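Local coordinates for protein short chain dehydrogenase (A0QTM2 homolog) (Mycobacterium thermoresistibile, PDB 3SC4) that probably catalyses NAD(P)-dependent oxidation or reduction of a still undefined substrate, as a member of the short-chain dehydrogenase family, at residues B[152-166]-B[268-280]. Sequence-based numbering, arbitrary orientation.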
# COMPACT_ATOMS: atom_id res chain seq x y z
N PRO B 152 2.50 -10.33 4.97
CA PRO B 152 2.39 -10.41 6.41
C PRO B 152 1.14 -9.75 6.94
O PRO B 152 0.51 -8.98 6.22
CB PRO B 152 3.58 -9.57 6.87
CG PRO B 152 3.66 -8.47 5.85
CD PRO B 152 3.12 -9.05 4.55
N PRO B 153 0.79 -10.03 8.19
CA PRO B 153 -0.25 -9.25 8.88
C PRO B 153 0.17 -7.81 8.97
O PRO B 153 1.38 -7.52 9.04
CB PRO B 153 -0.27 -9.82 10.31
CG PRO B 153 0.49 -11.07 10.26
CD PRO B 153 1.47 -10.95 9.10
N ILE B 154 -0.84 -6.94 8.98
CA ILE B 154 -0.67 -5.51 9.07
C ILE B 154 -0.48 -5.21 10.54
O ILE B 154 -1.42 -5.33 11.34
CB ILE B 154 -1.87 -4.73 8.57
CG1 ILE B 154 -2.30 -5.18 7.15
CG2 ILE B 154 -1.60 -3.25 8.64
CD1 ILE B 154 -1.31 -4.98 6.07
N ARG B 155 0.74 -4.82 10.88
CA ARG B 155 1.13 -4.43 12.23
C ARG B 155 1.43 -2.92 12.20
O ARG B 155 2.26 -2.46 11.43
CB ARG B 155 2.40 -5.19 12.60
CG ARG B 155 2.24 -6.72 12.67
CD ARG B 155 1.85 -7.08 14.07
NE ARG B 155 2.76 -8.08 14.58
CZ ARG B 155 3.08 -8.25 15.85
NH1 ARG B 155 2.61 -7.49 16.82
NH2 ARG B 155 3.91 -9.24 16.14
N LEU B 156 0.75 -2.17 13.07
CA LEU B 156 0.74 -0.71 13.01
C LEU B 156 1.51 -0.02 14.11
O LEU B 156 1.62 1.22 14.11
CB LEU B 156 -0.71 -0.21 13.06
CG LEU B 156 -1.60 -0.64 11.89
CD1 LEU B 156 -3.05 -0.16 12.15
CD2 LEU B 156 -1.04 -0.09 10.58
N GLU B 157 2.04 -0.80 15.05
CA GLU B 157 2.92 -0.27 16.07
C GLU B 157 4.18 0.26 15.37
O GLU B 157 4.64 -0.32 14.37
CB GLU B 157 3.28 -1.34 17.13
CG GLU B 157 2.05 -2.00 17.84
CD GLU B 157 1.44 -3.22 17.07
OE1 GLU B 157 1.97 -3.70 16.05
OE2 GLU B 157 0.37 -3.70 17.51
N PRO B 158 4.72 1.38 15.85
CA PRO B 158 5.87 2.05 15.22
C PRO B 158 7.04 1.16 14.80
O PRO B 158 7.59 1.35 13.72
CB PRO B 158 6.30 3.04 16.30
CG PRO B 158 4.99 3.46 16.91
CD PRO B 158 4.12 2.22 16.91
N LYS B 159 7.42 0.20 15.63
CA LYS B 159 8.57 -0.63 15.32
C LYS B 159 8.39 -1.36 13.99
O LYS B 159 9.37 -1.64 13.30
CB LYS B 159 8.91 -1.62 16.45
CG LYS B 159 7.76 -2.55 16.91
CD LYS B 159 8.30 -3.74 17.76
CE LYS B 159 7.33 -4.14 18.91
NZ LYS B 159 7.99 -5.01 20.00
N TRP B 160 7.15 -1.64 13.62
CA TRP B 160 6.86 -2.44 12.42
C TRP B 160 6.72 -1.62 11.15
O TRP B 160 6.60 -2.19 10.08
CB TRP B 160 5.58 -3.21 12.60
CG TRP B 160 5.56 -4.08 13.78
CD1 TRP B 160 4.68 -4.02 14.81
CD2 TRP B 160 6.45 -5.17 14.07
NE1 TRP B 160 4.95 -5.00 15.72
CE2 TRP B 160 6.04 -5.72 15.31
CE3 TRP B 160 7.55 -5.71 13.42
CZ2 TRP B 160 6.69 -6.80 15.91
CZ3 TRP B 160 8.22 -6.81 14.04
CH2 TRP B 160 7.78 -7.33 15.26
N LEU B 161 6.73 -0.29 11.25
CA LEU B 161 6.47 0.56 10.11
C LEU B 161 7.76 0.95 9.40
O LEU B 161 7.96 2.07 9.02
CB LEU B 161 5.65 1.79 10.54
CG LEU B 161 4.25 1.43 11.04
CD1 LEU B 161 3.50 2.64 11.64
CD2 LEU B 161 3.43 0.80 9.94
N ARG B 162 8.59 -0.03 9.14
CA ARG B 162 9.99 0.17 8.82
C ARG B 162 10.46 -1.16 8.23
O ARG B 162 9.99 -2.22 8.68
CB ARG B 162 10.73 0.38 10.12
CG ARG B 162 11.77 1.46 10.11
CD ARG B 162 12.30 1.75 11.54
NE ARG B 162 13.43 2.67 11.46
CZ ARG B 162 14.08 3.18 12.50
NH1 ARG B 162 13.72 2.90 13.74
NH2 ARG B 162 15.11 4.00 12.29
N PRO B 163 11.33 -1.15 7.21
CA PRO B 163 11.73 0.00 6.43
C PRO B 163 10.63 0.29 5.45
O PRO B 163 9.95 -0.60 5.01
CB PRO B 163 13.02 -0.45 5.74
CG PRO B 163 12.91 -1.91 5.67
CD PRO B 163 12.02 -2.38 6.79
N THR B 164 10.49 1.55 5.09
CA THR B 164 9.28 2.07 4.47
C THR B 164 8.95 1.50 3.09
O THR B 164 7.86 1.01 2.87
CB THR B 164 9.34 3.60 4.44
OG1 THR B 164 9.41 4.05 5.80
CG2 THR B 164 8.14 4.18 3.75
N PRO B 165 9.89 1.52 2.16
CA PRO B 165 9.57 0.98 0.84
C PRO B 165 9.07 -0.45 0.88
O PRO B 165 8.03 -0.78 0.29
CB PRO B 165 10.92 1.04 0.11
CG PRO B 165 11.68 2.11 0.84
CD PRO B 165 11.28 1.98 2.26
N TYR B 166 9.80 -1.32 1.55
CA TYR B 166 9.44 -2.73 1.63
C TYR B 166 8.17 -2.94 2.43
O TYR B 166 7.33 -3.72 2.03
CB TYR B 166 10.60 -3.55 2.22
CG TYR B 166 10.43 -5.04 2.16
CD1 TYR B 166 10.25 -5.69 0.95
CD2 TYR B 166 10.47 -5.80 3.31
CE1 TYR B 166 10.09 -7.09 0.90
CE2 TYR B 166 10.32 -7.17 3.29
CZ TYR B 166 10.11 -7.83 2.09
OH TYR B 166 9.97 -9.21 2.08
N LEU B 268 15.70 -20.18 17.48
CA LEU B 268 15.27 -19.74 16.17
C LEU B 268 15.13 -18.23 16.10
O LEU B 268 14.79 -17.58 17.09
CB LEU B 268 13.97 -20.41 15.80
CG LEU B 268 14.07 -21.90 15.51
CD1 LEU B 268 12.69 -22.55 15.46
CD2 LEU B 268 14.81 -22.11 14.20
N GLY B 269 15.42 -17.67 14.93
CA GLY B 269 15.26 -16.24 14.68
C GLY B 269 13.83 -15.92 14.23
O GLY B 269 13.04 -16.84 13.94
N VAL B 270 13.49 -14.64 14.17
CA VAL B 270 12.14 -14.23 13.80
C VAL B 270 12.09 -13.54 12.45
O VAL B 270 12.97 -12.77 12.10
CB VAL B 270 11.45 -13.31 14.89
CG1 VAL B 270 11.15 -14.11 16.12
CG2 VAL B 270 12.30 -12.05 15.22
N ASP B 271 11.03 -13.80 11.71
CA ASP B 271 10.78 -13.10 10.44
C ASP B 271 10.46 -11.64 10.78
O ASP B 271 10.16 -11.30 11.93
CB ASP B 271 9.61 -13.78 9.72
CG ASP B 271 9.49 -13.42 8.24
OD1 ASP B 271 10.34 -12.71 7.69
OD2 ASP B 271 8.52 -13.88 7.61
N LEU B 272 10.54 -10.76 9.80
CA LEU B 272 9.97 -9.43 9.93
C LEU B 272 8.47 -9.55 10.26
O LEU B 272 7.80 -10.46 9.78
CB LEU B 272 10.12 -8.65 8.63
CG LEU B 272 11.54 -8.34 8.13
CD1 LEU B 272 11.49 -7.43 6.89
CD2 LEU B 272 12.40 -7.71 9.23
N TRP B 273 7.97 -8.62 11.07
CA TRP B 273 6.54 -8.53 11.42
C TRP B 273 6.05 -9.65 12.32
O TRP B 273 4.87 -9.89 12.42
CB TRP B 273 5.64 -8.35 10.15
CG TRP B 273 6.01 -7.12 9.41
CD1 TRP B 273 5.93 -5.85 9.89
CD2 TRP B 273 6.58 -7.01 8.10
NE1 TRP B 273 6.40 -4.96 8.97
CE2 TRP B 273 6.79 -5.63 7.85
CE3 TRP B 273 6.90 -7.93 7.09
CZ2 TRP B 273 7.34 -5.15 6.64
CZ3 TRP B 273 7.46 -7.44 5.89
CH2 TRP B 273 7.66 -6.05 5.69
N VAL B 274 6.98 -10.31 13.01
CA VAL B 274 6.66 -11.41 13.89
C VAL B 274 7.39 -11.26 15.22
O VAL B 274 8.58 -10.92 15.25
CB VAL B 274 7.00 -12.74 13.22
CG1 VAL B 274 6.95 -13.90 14.23
CG2 VAL B 274 6.03 -12.98 12.05
N ASP B 275 6.67 -11.51 16.31
CA ASP B 275 7.26 -11.38 17.66
C ASP B 275 8.03 -12.60 18.10
O ASP B 275 8.99 -12.47 18.83
CB ASP B 275 6.16 -11.10 18.73
CG ASP B 275 5.65 -9.64 18.71
OD1 ASP B 275 6.51 -8.72 18.58
OD2 ASP B 275 4.40 -9.44 18.85
N SER B 276 7.59 -13.78 17.68
CA SER B 276 8.14 -15.04 18.20
C SER B 276 8.31 -16.08 17.13
O SER B 276 7.49 -16.19 16.25
CB SER B 276 7.20 -15.64 19.27
OG SER B 276 6.92 -14.71 20.30
N PRO B 277 9.35 -16.90 17.24
CA PRO B 277 9.55 -17.94 16.23
C PRO B 277 8.50 -19.06 16.26
O PRO B 277 8.33 -19.74 15.26
CB PRO B 277 10.94 -18.47 16.56
CG PRO B 277 11.10 -18.17 18.00
CD PRO B 277 10.38 -16.93 18.29
N ASN B 278 7.81 -19.23 17.39
CA ASN B 278 6.76 -20.25 17.51
C ASN B 278 5.44 -19.67 17.94
O ASN B 278 5.39 -18.57 18.49
CB ASN B 278 7.18 -21.34 18.48
CG ASN B 278 8.36 -22.13 17.99
OD1 ASN B 278 8.48 -22.43 16.81
ND2 ASN B 278 9.24 -22.50 18.89
N PRO B 279 4.34 -20.38 17.66
CA PRO B 279 3.06 -19.88 18.15
C PRO B 279 3.04 -19.73 19.68
O PRO B 279 3.84 -20.38 20.38
CB PRO B 279 2.05 -20.94 17.68
CG PRO B 279 2.75 -21.58 16.48
CD PRO B 279 4.19 -21.59 16.83
N PRO B 280 2.14 -18.87 20.19
CA PRO B 280 1.98 -18.76 21.64
C PRO B 280 1.73 -20.11 22.27
O PRO B 280 0.92 -20.88 21.76
CB PRO B 280 0.75 -17.85 21.81
CG PRO B 280 0.47 -17.21 20.45
CD PRO B 280 1.44 -17.80 19.45
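A type II beta turn from Asp-271 to Val-274, in the C-terminal tail after helix 245-252, places Trp-273 against the loop after strand 146-149 and the start of helix 164-183 of the Rossmann fold. The indole is held at its edge, where NE1 donates to Trp-160 O (3.0 Å, N-H...O angle 158°), in the carbonyl plane and on a lone pair. Pro-152 CG lies above the six-membered ring, toward its rim, 3.5 Å from Trp-273 CE3; Leu-272 CB covers the other face. Tyr-166 lies nearly parallel to the six-membered ring but slid off it, its CD2 3.7 Å from Trp-273 CH2; its CE2 edge also takes Leu-272 CD1. The Trp-160 ring, swung beside its own backbone N (chi1 -56°), covers the Trp-273 backbone, with CZ3 3.5 Å from Trp-273 N. Arg-155 NH2 gives a nearly straight hydrogen bond (2.8 Å, 168°), part of a salt bridge, to Asp-275 OD2, which sits in the guanidinium plane but is met from above the carboxylate plane. Asp-275 OD1 meets the Trp-160 ring edge at CZ2 (3.3 Å). Leu-272 O accepts a hydrogen bond from Trp-195 NE1, tying the turn to strand 190-195. An aromatic cluster bordered by a salt bridge thus fastens a C-terminal extension onto a short-chain dehydrogenase Rossmann core.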